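Local coordinates for protein FAD-dependent oxidoreductase (Actinomadura kijaniata, PDB 3M9V) that probably acts as a flavin-dependent oxidoreductase of the acyl-CoA dehydrogenase family in the biosynthesis of the sugar D-kijanose, and binds dTDP, at residues Gly178-Ile183 with Ser198-Arg203; Phe208-Asn213 with Val225-Asp230; Thr50-Thr55 with Met219-Thr224; Arg25-Arg30 with Gly74-Asp79. All coordinates share one frame; numbering follows the deposited sequence.

Contact 1 (Gly178-Ile183 with Ser198-Arg203); sequences GTHFVI and SPVVTR
Phe181 and Val201 form the hydrogen-bonded pair at the middle of this contact: Phe181 N donates a hydrogen bond to Val201 O at 2.8 Å, and Val201 N returns the bond to Phe181 O. Ile183 N to Pro199 O (3.1 Å) carries the pairing on. At the other end Arg203 N reaches Thr179 O in a more bent bond of 133° at the hydrogen. Arg203 adds a side-chain bond. Its CG stands anti to the backbone N (chi1 -163°) and the chain runs extended to NE, which lets NH2 meet Gly178 O at 2.8 Å on a lone pair, within the guanidinium plane. NH2 also serves Ala175 O. A leucine in its place would probably leave the carbonyls of Gly178, a buried residue, and of Ala175 without this shared donor.

Apolar contacts fall on two faces. On one, the CG2 methyls of Val182 and Val200 meet at 4.1 Å, and Thr202 CG2 lies beside His180 CD2, their side chains pointing the same way; the His180 ring is held at ND1 by Thr179 OG1 (2.7 Å). On the other, Ile183 CG1 packs on Val201 CG1 at 3.6 Å and Phe181 CB touches the same methyl, a layer continued by Ile227 and Phe229. Ser198 OG is bound by Arg242 of the dTDP pocket. The whole is an antiparallel beta hairpin, strands 180-187 and 196-202, in the middle beta domain of the acyl-CoA dehydrogenase fold.

Contact 2 (Phe208-Asn213 with Val225-Asp230); sequences FTVLDN and VDIVFD
Phe208 and Phe229 stand side by side on an antiparallel strand pair in the sheet of the middle beta domain, strand 208-210 running against strand 225-234. A chi1 of -176° turns the Phe208 ring away from its own N and toward Phe229, and CE1 comes to 3.4 Å from Phe229 CE1. The rings touch by their edges, nearly parallel (planes 17° apart), without stacking. Ile227 CB comes up obliquely to the Phe208 ring at 4.0 Å, and Phe181 and Val201 of the adjoining hairpin also touch Phe208. Cut back to an alanine, this position would probably leave a gap beside Phe229 and Ile227 and let the Phe229 ring turn more freely.

Further along the same face, Val210 divides its methyls: CG1 goes to Val225 CG2, CG2 to Ile227 CG2. On the reverse face Leu211 leans over Val228, CG to CG2 at 3.9 Å, and its CD1 rests on the CB of Asp226. The backbones are tied by the reciprocal pair Thr209 N to Val228 O and Val228 N to Thr209 O, then by Leu211 N to Asp226 O.

Beyond Leu211 the pairing passes to a side chain. The Asp226 carboxylate is engaged by Arg168 in a salt bridge and by Thr170 and His148, while the Asn213 amide crosses it with the planes 80° apart. Asn213, whose chi1 of 69° sets CG between the backbone N and carbonyl carbon, turns OD1 inward to accept a hydrogen bond from Asp226 N on a lone pair at 3.0 Å.

Contact 3 (Thr50-Thr55 with Met219-Thr224); sequences TFPTDT and MRASGT
Phe51 and Ala221 bring their backbones to a CA-CA distance of 4.7 Å, where an extended chain leading into a helix meets a tight turn. Thr50 and Phe51 are extended; Pro52 is the centre of an inverse gamma turn and the N-cap of helix 53-61. Across from them Met219 to Ser222 make a type I beta turn, with Ser222 N and Ser222 OG both donating to Met219 O, the hydroxyl at 2.7 Å. No hydrogen bond joins the segments. Instead Phe51 CA points its hydrogen at Ala221 O, 3.5 Å away and at a fairly straight 164°, and Ala221 CB sits 3.3 Å from Thr50 O.

The loop 219-224 leads into strand 225-234, so the contact ties the helical N-terminal domain to the middle beta domain of the acyl-CoA dehydrogenase fold. It lies near the flavin site: Thr224 OG1 and Ser173 OG share a hydrogen bond, and Ser173 is an FMN-binding residue of this protein, though no FMN is bound to this chain here.

The Phe51 ring leads the side-chain contact from its segment. Its chi1 of -174° swings the ring out from the main-chain N and against the turn, with CD1 3.2 Å from Ala221 O. Ser222 O and Gly223 N come up at the ring's edge, near its plane, and one face is covered toward the rim by Pro52 CD. Gly223, at positive phi, leaves room for Phe51 CD1 where a CB would fall. Pro52 CD reaches Ala221 O as well, at 3.3 Å. Arg220 turns aside to Asp46 O and a salt bridge with Asp215, and Phe56 and Ala101 also touch the Phe51 ring.

Contact 4 (Arg25-Arg30 with Gly74-Asp79); sequences RVLLDR and GGLGVD
Val26 opens the contact from helix 22-32, its CG1 methyl lying 4.2 Å from Leu76 CD1 where the two side chains cross at a slant. The touch is light, at the border of a small interface that buries 189 Å² in all and contains no hydrogen bond between the segments.

Leu27 follows, one residue on, and is buried. Its CB faces two partners: Leu76 CD1 at 4.1 Å and Val78 CG2 at 4.0 Å. Leu76 CD1 also rests against the helix backbone, 3.9 Å from Leu27 N, so this methyl is set against the main chain as well as the side chains. Leu27 and Val78 meet at about a right angle, and a trans chi1 of 175° in Leu27 brings CD2 against the same Val78 CG2.

Arg30 closes the segment one helical turn beyond Val26. Its chain, bent at chi2 and chi3, folds the guanidinium back over Val26 CG1, which covers one face toward the rim. NH1 then lies 3.4 Å from Leu76 CD2, a van der Waals contact between a charged group and a methyl. Leu76 thus divides its branches, CD1 to Val26 and Leu27, CD2 to Arg30.

Among its neighbours, helix 22-32 packs here on a loop of the N-terminal helical domain of the acyl-CoA dehydrogenase fold, the one between helices 53-61 and 81-94. Leu27 reaches Ala87 and Val78 reaches Val84, both on helix 81-94, while Leu27 also touches Ala67 and backbone bonds tie Gly77 to Val69 and Val78 to Ala67.

Overall arrangement
Along the chain, contact 4 opens first, inside the N-terminal helices, and contact 3 opens before it closes, so these two cross. Contact 1 is nested within the long loop that contact 3 closes, and contact 2 crosses contact 3, segments 219-224 and 225-230 being continuous. Contacts 1 and 2 share the mixed sheet of the middle domain; their centres are about 12 Å apart and they touch through side chains of the shared core. Contact 3 lies about 16 Å from contact 2, between centres, and couples that beta domain to the helices. Contact 4 stands farthest off, about 32 Å from contact 2 between centres. The set thus spans the N-terminal helical and middle beta domains, with contact 1 near dTDP and contact 3 near the flavin site.

Contact 1 (Gly178-Ile183 with Ser198-Arg203)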
loop_
_atom_site.group_PDB
_atom_site.type_symbol
_atom_site.label_atom_id
_atom_site.label_comp_id
_atom_site.label_asym_id
_atom_site.label_seq_id
_atom_site.Cartn_x
_atom_site.Cartn_y
_atom_site.Cartn_z
ATOM N N GLY A 178 -12.772 39.089 -3.220
ATOM C CA GLY A 178 -11.463 39.669 -2.925
ATOM C C GLY A 178 -11.529 41.170 -3.189
ATOM O O GLY A 178 -12.199 41.587 -4.125
ATOM N N THR A 179 -10.863 41.978 -2.373
ATOM C CA THR A 179 -10.855 43.424 -2.552
ATOM C C THR A 179 -9.427 43.789 -2.923
ATOM O O THR A 179 -9.191 44.798 -3.595
ATOM C CB THR A 179 -11.192 44.174 -1.242
ATOM O OG1 THR A 179 -10.273 43.778 -0.202
ATOM C CG2 THR A 179 -12.633 43.872 -0.853
ATOM N N HIS A 180 -8.466 42.986 -2.463
ATOM C CA HIS A 180 -7.064 43.286 -2.736
ATOM C C HIS A 180 -6.373 42.009 -3.192
ATOM O O HIS A 180 -6.640 40.958 -2.601
ATOM C CB HIS A 180 -6.333 43.686 -1.464
ATOM C CG HIS A 180 -6.743 45.001 -0.876
ATOM N ND1 HIS A 180 -7.978 45.213 -0.299
ATOM C CD2 HIS A 180 -6.038 46.146 -0.706
ATOM C CE1 HIS A 180 -8.027 46.450 0.163
ATOM N NE2 HIS A 180 -6.861 47.035 -0.060
ATOM N N PHE A 181 -5.478 42.096 -4.172
ATOM C CA PHE A 181 -4.890 40.901 -4.785
ATOM C C PHE A 181 -3.382 41.101 -4.805
ATOM O O PHE A 181 -2.874 42.023 -5.476
ATOM C CB PHE A 181 -5.430 40.710 -6.207
ATOM C CG PHE A 181 -6.896 40.416 -6.255
ATOM C CD1 PHE A 181 -7.352 39.111 -6.399
ATOM C CD2 PHE A 181 -7.822 41.430 -6.067
ATOM C CE1 PHE A 181 -8.717 38.833 -6.416
ATOM C CE2 PHE A 181 -9.184 41.172 -6.061
ATOM C CZ PHE A 181 -9.627 39.871 -6.238
ATOM N N VAL A 182 -2.669 40.282 -4.035
ATOM C CA VAL A 182 -1.208 40.309 -4.073
ATOM C C VAL A 182 -0.737 39.406 -5.208
ATOM O O VAL A 182 -1.123 38.237 -5.256
ATOM C CB VAL A 182 -0.618 39.824 -2.740
ATOM C CG1 VAL A 182 0.907 39.862 -2.756
ATOM C CG2 VAL A 182 -1.112 40.685 -1.617
ATOM N N ILE A 183 0.057 39.931 -6.139
ATOM C CA ILE A 183 0.272 39.255 -7.414
ATOM C C ILE A 183 1.769 39.016 -7.527
ATOM O O ILE A 183 2.560 39.925 -7.266
ATOM C CB ILE A 183 -0.161 40.139 -8.609
ATOM C CG1 ILE A 183 -1.636 40.523 -8.471
ATOM C CG2 ILE A 183 0.000 39.436 -9.960
ATOM C CD1 ILE A 183 -2.565 39.325 -8.425
ATOM N N SER A 198 6.023 42.251 -5.982
ATOM C CA SER A 198 4.661 41.908 -5.589
ATOM C C SER A 198 3.756 43.129 -5.640
ATOM O O SER A 198 3.532 43.775 -4.628
ATOM C CB SER A 198 4.696 41.338 -4.171
ATOM O OG SER A 198 5.407 40.118 -4.204
ATOM N N PRO A 199 3.216 43.461 -6.814
ATOM C CA PRO A 199 2.271 44.566 -6.818
ATOM C C PRO A 199 0.980 44.177 -6.101
ATOM O O PRO A 199 0.573 43.014 -6.157
ATOM C CB PRO A 199 2.018 44.795 -8.306
ATOM C CG PRO A 199 2.350 43.544 -8.981
ATOM C CD PRO A 199 3.419 42.880 -8.153
ATOM N N VAL A 200 0.330 45.125 -5.433
ATOM C CA VAL A 200 -0.985 44.858 -4.862
ATOM C C VAL A 200 -2.013 45.598 -5.721
ATOM O O VAL A 200 -1.949 46.827 -5.787
ATOM C CB VAL A 200 -1.051 45.365 -3.400
ATOM C CG1 VAL A 200 -2.463 45.247 -2.858
ATOM C CG2 VAL A 200 -0.088 44.591 -2.507
ATOM N N VAL A 201 -2.933 44.877 -6.358
ATOM C CA VAL A 201 -4.018 45.456 -7.144
ATOM C C VAL A 201 -5.337 45.410 -6.375
ATOM O O VAL A 201 -5.610 44.446 -5.663
ATOM C CB VAL A 201 -4.019 44.902 -8.597
ATOM C CG1 VAL A 201 -3.691 43.435 -8.672
ATOM C CG2 VAL A 201 -5.238 45.281 -9.452
ATOM N N THR A 202 -6.138 46.470 -6.438
ATOM C CA THR A 202 -7.413 46.465 -5.737
ATOM C C THR A 202 -8.489 46.218 -6.778
ATOM O O THR A 202 -8.284 46.336 -7.986
ATOM C CB THR A 202 -7.749 47.808 -5.078
ATOM O OG1 THR A 202 -7.865 48.765 -6.141
ATOM C CG2 THR A 202 -6.679 48.248 -4.072
ATOM N N ARG A 203 -9.665 45.844 -6.290
ATOM C CA ARG A 203 -10.652 45.327 -7.219
ATOM C C ARG A 203 -11.138 46.385 -8.210
ATOM O O ARG A 203 -11.526 46.069 -9.331
ATOM C CB ARG A 203 -11.845 44.778 -6.433
ATOM C CG ARG A 203 -12.689 43.877 -7.302
ATOM C CD ARG A 203 -13.883 43.334 -6.531
ATOM N NE ARG A 203 -14.518 42.311 -7.359
ATOM C CZ ARG A 203 -14.448 40.999 -7.153
ATOM N NH1 ARG A 203 -15.081 40.200 -8.000
ATOM N NH2 ARG A 203 -13.767 40.493 -6.127
#

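Contact 2 (Phe208-Asn213 with Val225-Asp230)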
loop_
_atom_site.group_PDB
_atom_site.type_symbol
_atom_site.label_atom_id
_atom_site.label_comp_id
_atom_site.label_asym_id
_atom_site.label_seq_id
_atom_site.Cartn_x
_atom_site.Cartn_y
_atom_site.Cartn_z
ATOM N N PHE A 208 -8.651 45.488 -14.653
ATOM C CA PHE A 208 -8.642 44.338 -13.741
ATOM C C PHE A 208 -9.955 43.580 -13.880
ATOM O O PHE A 208 -11.010 44.156 -13.636
ATOM C CB PHE A 208 -8.474 44.738 -12.269
ATOM C CG PHE A 208 -8.373 43.546 -11.342
ATOM C CD1 PHE A 208 -7.328 42.644 -11.464
ATOM C CD2 PHE A 208 -9.347 43.291 -10.393
ATOM C CE1 PHE A 208 -7.237 41.535 -10.635
ATOM C CE2 PHE A 208 -9.265 42.190 -9.558
ATOM C CZ PHE A 208 -8.215 41.306 -9.684
ATOM N N THR A 209 -9.913 42.314 -14.285
ATOM C CA THR A 209 -11.147 41.520 -14.334
ATOM C C THR A 209 -11.024 40.232 -13.517
ATOM O O THR A 209 -9.999 39.553 -13.618
ATOM C CB THR A 209 -11.465 41.048 -15.773
ATOM O OG1 THR A 209 -11.423 42.171 -16.659
ATOM C CG2 THR A 209 -12.882 40.488 -15.808
ATOM N N VAL A 210 -12.048 39.923 -12.723
ATOM C CA VAL A 210 -12.194 38.600 -12.112
ATOM C C VAL A 210 -13.084 37.680 -12.933
ATOM O O VAL A 210 -14.233 38.044 -13.145
ATOM C CB VAL A 210 -12.779 38.730 -10.704
ATOM C CG1 VAL A 210 -13.036 37.340 -10.094
ATOM C CG2 VAL A 210 -11.808 39.549 -9.857
ATOM N N LEU A 211 -12.582 36.539 -13.409
ATOM C CA LEU A 211 -13.392 35.720 -14.312
ATOM C C LEU A 211 -14.244 34.787 -13.460
ATOM O O LEU A 211 -14.166 34.813 -12.230
ATOM C CB LEU A 211 -12.539 34.904 -15.280
ATOM C CG LEU A 211 -11.548 35.627 -16.198
ATOM C CD1 LEU A 211 -10.864 34.605 -17.128
ATOM C CD2 LEU A 211 -12.243 36.696 -17.033
ATOM N N ASP A 212 -15.066 33.965 -14.096
ATOM C CA ASP A 212 -16.024 33.186 -13.323
ATOM C C ASP A 212 -15.983 31.791 -13.920
ATOM O O ASP A 212 -17.016 31.273 -14.338
ATOM C CB ASP A 212 -17.425 33.767 -13.477
ATOM C CG ASP A 212 -18.476 32.926 -12.778
ATOM O OD1 ASP A 212 -18.161 32.292 -11.758
ATOM O OD2 ASP A 212 -19.643 32.888 -13.212
ATOM N N ASN A 213 -14.777 31.238 -13.968
ATOM C CA ASN A 213 -14.430 30.068 -14.759
ATOM C C ASN A 213 -13.940 28.869 -13.936
ATOM O O ASN A 213 -13.285 27.990 -14.476
ATOM C CB ASN A 213 -13.333 30.435 -15.759
ATOM C CG ASN A 213 -12.008 30.719 -15.080
ATOM O OD1 ASN A 213 -11.928 31.400 -14.054
ATOM N ND2 ASN A 213 -10.942 30.188 -15.657
ATOM N N VAL A 225 -10.817 31.029 -9.182
ATOM C CA VAL A 225 -11.005 31.458 -10.560
ATOM C C VAL A 225 -9.747 32.120 -11.085
ATOM O O VAL A 225 -8.785 32.286 -10.347
ATOM C CB VAL A 225 -12.152 32.462 -10.665
ATOM C CG1 VAL A 225 -13.483 31.824 -10.220
ATOM C CG2 VAL A 225 -11.821 33.759 -9.905
ATOM N N ASP A 226 -9.769 32.494 -12.356
ATOM C CA ASP A 226 -8.695 33.255 -12.987
ATOM C C ASP A 226 -8.866 34.769 -12.869
ATOM O O ASP A 226 -10.001 35.238 -12.787
ATOM C CB ASP A 226 -8.690 32.903 -14.464
ATOM C CG ASP A 226 -7.949 31.610 -14.730
ATOM O OD1 ASP A 226 -7.941 30.693 -13.876
ATOM O OD2 ASP A 226 -7.314 31.548 -15.798
ATOM N N ILE A 227 -7.769 35.532 -12.832
ATOM C CA ILE A 227 -7.927 36.996 -12.803
ATOM C C ILE A 227 -7.018 37.598 -13.884
ATOM O O ILE A 227 -5.942 37.062 -14.146
ATOM C CB ILE A 227 -7.630 37.610 -11.433
ATOM C CG1 ILE A 227 -6.157 37.396 -11.060
ATOM C CG2 ILE A 227 -8.641 37.126 -10.363
ATOM C CD1 ILE A 227 -5.830 37.813 -9.662
ATOM N N VAL A 228 -7.462 38.672 -14.532
ATOM C CA VAL A 228 -6.811 39.201 -15.732
ATOM C C VAL A 228 -6.418 40.664 -15.560
ATOM O O VAL A 228 -7.188 41.446 -14.990
ATOM C CB VAL A 228 -7.740 39.101 -16.946
ATOM C CG1 VAL A 228 -6.993 39.443 -18.234
ATOM C CG2 VAL A 228 -8.305 37.697 -17.049
ATOM N N PHE A 229 -5.226 41.021 -16.030
ATOM C CA PHE A 229 -4.678 42.357 -15.844
ATOM C C PHE A 229 -4.405 42.861 -17.260
ATOM O O PHE A 229 -3.670 42.220 -18.001
ATOM C CB PHE A 229 -3.362 42.377 -15.058
ATOM C CG PHE A 229 -3.333 41.415 -13.905
ATOM C CD1 PHE A 229 -4.132 41.613 -12.793
ATOM C CD2 PHE A 229 -2.489 40.315 -13.932
ATOM C CE1 PHE A 229 -4.131 40.708 -11.720
ATOM C CE2 PHE A 229 -2.487 39.411 -12.880
ATOM C CZ PHE A 229 -3.297 39.604 -11.764
ATOM N N ASP A 230 -5.003 43.991 -17.621
ATOM C CA ASP A 230 -4.854 44.579 -18.961
ATOM C C ASP A 230 -4.378 46.007 -18.693
ATOM O O ASP A 230 -5.175 46.910 -18.403
ATOM C CB ASP A 230 -6.202 44.486 -19.684
ATOM C CG ASP A 230 -6.228 45.224 -21.012
ATOM O OD1 ASP A 230 -5.198 45.219 -21.727
ATOM O OD2 ASP A 230 -7.309 45.780 -21.326
#

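Contact 3 (Thr50-Thr55 with Met219-Thr224)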
loop_
_atom_site.group_PDB
_atom_site.type_symbol
_atom_site.label_atom_id
_atom_site.label_comp_id
_atom_site.label_asym_id
_atom_site.label_seq_id
_atom_site.Cartn_x
_atom_site.Cartn_y
_atom_site.Cartn_z
ATOM N N THR A 50 -20.788 27.551 -6.507
ATOM C CA THR A 50 -20.897 28.980 -6.246
ATOM C C THR A 50 -20.265 29.271 -4.892
ATOM O O THR A 50 -20.259 28.444 -3.976
ATOM C CB THR A 50 -22.380 29.445 -6.169
ATOM O OG1 THR A 50 -23.059 28.711 -5.141
ATOM C CG2 THR A 50 -23.110 29.277 -7.508
ATOM N N PHE A 51 -19.726 30.475 -4.768
ATOM C CA PHE A 51 -18.937 30.832 -3.603
ATOM C C PHE A 51 -19.903 31.229 -2.473
ATOM O O PHE A 51 -20.922 31.869 -2.725
ATOM C CB PHE A 51 -17.997 31.966 -4.010
ATOM C CG PHE A 51 -17.033 32.326 -2.940
ATOM C CD1 PHE A 51 -15.836 31.621 -2.801
ATOM C CD2 PHE A 51 -17.355 33.337 -2.038
ATOM C CE1 PHE A 51 -14.971 31.940 -1.763
ATOM C CE2 PHE A 51 -16.484 33.668 -1.006
ATOM C CZ PHE A 51 -15.294 32.966 -0.863
ATOM N N PRO A 52 -19.629 30.834 -1.222
ATOM C CA PRO A 52 -20.597 31.176 -0.177
ATOM C C PRO A 52 -20.400 32.615 0.327
ATOM O O PRO A 52 -19.780 32.823 1.369
ATOM C CB PRO A 52 -20.244 30.163 0.916
ATOM C CG PRO A 52 -18.710 30.068 0.817
ATOM C CD PRO A 52 -18.483 30.063 -0.692
ATOM N N THR A 53 -20.885 33.618 -0.409
ATOM C CA THR A 53 -20.564 35.004 -0.078
ATOM C C THR A 53 -21.115 35.365 1.295
ATOM O O THR A 53 -20.510 36.158 2.015
ATOM C CB THR A 53 -21.142 36.000 -1.099
ATOM O OG1 THR A 53 -22.538 35.724 -1.251
ATOM C CG2 THR A 53 -20.433 35.866 -2.448
ATOM N N ASP A 54 -22.228 34.757 1.683
ATOM C CA ASP A 54 -22.827 35.083 2.986
ATOM C C ASP A 54 -22.028 34.587 4.187
ATOM O O ASP A 54 -22.028 35.187 5.277
ATOM C CB ASP A 54 -24.245 34.491 3.126
ATOM C CG ASP A 54 -24.339 33.048 2.633
ATOM O OD1 ASP A 54 -24.967 32.166 3.265
ATOM O OD2 ASP A 54 -23.736 32.786 1.573
ATOM N N THR A 55 -21.336 33.462 4.012
ATOM C CA THR A 55 -20.494 33.024 5.124
ATOM C C THR A 55 -19.396 34.054 5.329
ATOM O O THR A 55 -19.026 34.385 6.463
ATOM C CB THR A 55 -19.825 31.686 4.736
ATOM O OG1 THR A 55 -20.863 30.702 4.709
ATOM C CG2 THR A 55 -18.740 31.342 5.743
ATOM N N MET A 219 -13.578 21.079 -4.292
ATOM C CA MET A 219 -13.343 22.466 -3.856
ATOM C C MET A 219 -14.225 23.386 -4.720
ATOM O O MET A 219 -13.829 24.491 -5.118
ATOM C CB MET A 219 -11.863 22.894 -3.912
ATOM C CG MET A 219 -10.892 22.119 -2.983
ATOM S SD MET A 219 -11.517 22.144 -1.265
ATOM C CE MET A 219 -10.221 21.233 -0.422
ATOM N N ARG A 220 -15.430 22.903 -5.006
ATOM C CA ARG A 220 -16.264 23.559 -5.999
ATOM C C ARG A 220 -16.709 24.959 -5.600
ATOM O O ARG A 220 -16.941 25.808 -6.468
ATOM C CB ARG A 220 -17.410 22.653 -6.465
ATOM C CG ARG A 220 -16.904 21.574 -7.402
ATOM C CD ARG A 220 -18.040 20.611 -7.791
ATOM N NE ARG A 220 -19.139 21.347 -8.410
ATOM C CZ ARG A 220 -19.145 21.850 -9.644
ATOM N NH1 ARG A 220 -18.122 21.705 -10.485
ATOM N NH2 ARG A 220 -20.222 22.517 -10.039
ATOM N N ALA A 221 -16.780 25.196 -4.298
ATOM C CA ALA A 221 -17.288 26.460 -3.784
ATOM C C ALA A 221 -16.166 27.422 -3.420
ATOM O O ALA A 221 -16.445 28.464 -2.801
ATOM C CB ALA A 221 -18.182 26.254 -2.558
ATOM N N SER A 222 -14.922 27.101 -3.775
ATOM C CA SER A 222 -13.790 27.851 -3.215
ATOM C C SER A 222 -13.457 29.104 -4.016
ATOM O O SER A 222 -12.569 29.891 -3.636
ATOM C CB SER A 222 -12.516 26.989 -3.127
ATOM O OG SER A 222 -12.146 26.532 -4.419
ATOM N N GLY A 223 -14.165 29.285 -5.124
ATOM C CA GLY A 223 -13.985 30.498 -5.939
ATOM C C GLY A 223 -12.610 30.620 -6.577
ATOM O O GLY A 223 -12.010 31.707 -6.586
ATOM N N THR A 224 -12.125 29.489 -7.086
ATOM C CA THR A 224 -10.724 29.350 -7.430
ATOM C C THR A 224 -10.552 29.754 -8.901
ATOM O O THR A 224 -10.207 28.954 -9.771
ATOM C CB THR A 224 -10.189 27.962 -6.995
ATOM O OG1 THR A 224 -10.231 27.921 -5.561
ATOM C CG2 THR A 224 -8.716 27.738 -7.426
#

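Contact 4 (Arg25-Arg30 with Gly74-Asp79)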
loop_
_atom_site.group_PDB
_atom_site.type_symbol
_atom_site.label_atom_id
_atom_site.label_comp_id
_atom_site.label_asym_id
_atom_site.label_seq_id
_atom_site.Cartn_x
_atom_site.Cartn_y
_atom_site.Cartn_z
ATOM N N ARG A 25 -7.253 29.799 21.051
ATOM C CA ARG A 25 -8.526 29.337 21.629
ATOM C C ARG A 25 -9.715 30.241 21.334
ATOM O O ARG A 25 -10.816 29.784 20.996
ATOM C CB ARG A 25 -8.410 29.291 23.154
ATOM C CG ARG A 25 -8.325 27.885 23.744
ATOM C CD ARG A 25 -7.813 27.881 25.190
ATOM N NE ARG A 25 -6.408 27.482 25.242
ATOM C CZ ARG A 25 -5.500 28.024 26.047
ATOM N NH1 ARG A 25 -4.243 27.605 26.003
ATOM N NH2 ARG A 25 -5.853 28.987 26.889
ATOM N N VAL A 26 -9.502 31.546 21.486
ATOM C CA VAL A 26 -10.549 32.530 21.154
ATOM C C VAL A 26 -11.013 32.390 19.701
ATOM O O VAL A 26 -12.206 32.281 19.418
ATOM C CB VAL A 26 -10.032 33.977 21.437
ATOM C CG1 VAL A 26 -11.043 35.005 20.948
ATOM C CG2 VAL A 26 -9.713 34.149 22.948
ATOM N N LEU A 27 -10.063 32.363 18.771
ATOM C CA LEU A 27 -10.359 32.057 17.368
ATOM C C LEU A 27 -11.275 30.848 17.181
ATOM O O LEU A 27 -12.313 30.909 16.513
ATOM C CB LEU A 27 -9.053 31.866 16.586
ATOM C CG LEU A 27 -9.353 31.433 15.138
ATOM C CD1 LEU A 27 -10.197 32.532 14.504
ATOM C CD2 LEU A 27 -8.067 31.221 14.314
ATOM N N LEU A 28 -10.900 29.715 17.764
ATOM C CA LEU A 28 -11.743 28.526 17.645
ATOM C C LEU A 28 -13.106 28.681 18.326
ATOM O O LEU A 28 -14.134 28.221 17.808
ATOM C CB LEU A 28 -10.977 27.320 18.204
ATOM C CG LEU A 28 -11.477 25.890 18.018
ATOM C CD1 LEU A 28 -11.541 25.559 16.546
ATOM C CD2 LEU A 28 -10.587 24.856 18.718
ATOM N N ASP A 29 -13.142 29.330 19.487
ATOM C CA ASP A 29 -14.452 29.547 20.118
ATOM C C ASP A 29 -15.351 30.404 19.232
ATOM O O ASP A 29 -16.528 30.087 19.052
ATOM C CB ASP A 29 -14.323 30.226 21.489
ATOM C CG ASP A 29 -13.872 29.266 22.586
ATOM O OD1 ASP A 29 -13.857 28.033 22.362
ATOM O OD2 ASP A 29 -13.509 29.734 23.687
ATOM N N ARG A 30 -14.802 31.453 18.628
ATOM C CA ARG A 30 -15.603 32.414 17.868
ATOM C C ARG A 30 -16.083 31.772 16.581
ATOM O O ARG A 30 -17.183 32.046 16.113
ATOM C CB ARG A 30 -14.779 33.666 17.543
ATOM C CG ARG A 30 -14.578 34.571 18.750
ATOM C CD ARG A 30 -15.223 35.940 18.543
ATOM N NE ARG A 30 -14.232 37.013 18.557
ATOM C CZ ARG A 30 -13.715 37.531 19.670
ATOM N NH1 ARG A 30 -12.828 38.512 19.588
ATOM N NH2 ARG A 30 -14.078 37.088 20.871
ATOM N N GLY A 74 -5.117 45.857 16.359
ATOM C CA GLY A 74 -6.511 45.581 16.641
ATOM C C GLY A 74 -7.006 44.196 16.263
ATOM O O GLY A 74 -8.208 43.937 16.360
ATOM N N GLY A 75 -6.106 43.326 15.804
ATOM C CA GLY A 75 -6.484 41.956 15.470
ATOM C C GLY A 75 -6.486 41.021 16.675
ATOM O O GLY A 75 -6.034 41.404 17.762
ATOM N N LEU A 76 -6.958 39.786 16.504
ATOM C CA LEU A 76 -6.872 38.820 17.595
ATOM C C LEU A 76 -5.435 38.438 17.896
ATOM O O LEU A 76 -5.197 37.846 18.925
ATOM C CB LEU A 76 -7.564 37.506 17.277
ATOM C CG LEU A 76 -9.078 37.416 17.215
ATOM C CD1 LEU A 76 -9.381 35.914 17.251
ATOM C CD2 LEU A 76 -9.633 38.131 18.442
ATOM N N GLY A 77 -4.487 38.705 17.007
ATOM C CA GLY A 77 -3.114 38.317 17.301
ATOM C C GLY A 77 -2.789 36.826 17.226
ATOM O O GLY A 77 -1.788 36.404 17.813
ATOM N N VAL A 78 -3.583 36.016 16.528
ATOM C CA VAL A 78 -3.169 34.628 16.288
ATOM C C VAL A 78 -1.865 34.655 15.509
ATOM O O VAL A 78 -1.760 35.260 14.445
ATOM C CB VAL A 78 -4.237 33.786 15.559
ATOM C CG1 VAL A 78 -3.713 32.363 15.293
ATOM C CG2 VAL A 78 -5.502 33.747 16.419
ATOM N N ASP A 79 -0.823 34.041 16.051
ATOM C CA ASP A 79 0.441 34.080 15.337
ATOM C C ASP A 79 1.104 32.714 15.236
ATOM O O ASP A 79 2.202 32.670 14.693
ATOM C CB ASP A 79 1.398 35.065 16.003
ATOM C CG ASP A 79 1.836 34.576 17.365
ATOM O OD1 ASP A 79 1.238 33.653 17.959
ATOM O OD2 ASP A 79 2.826 35.131 17.862
#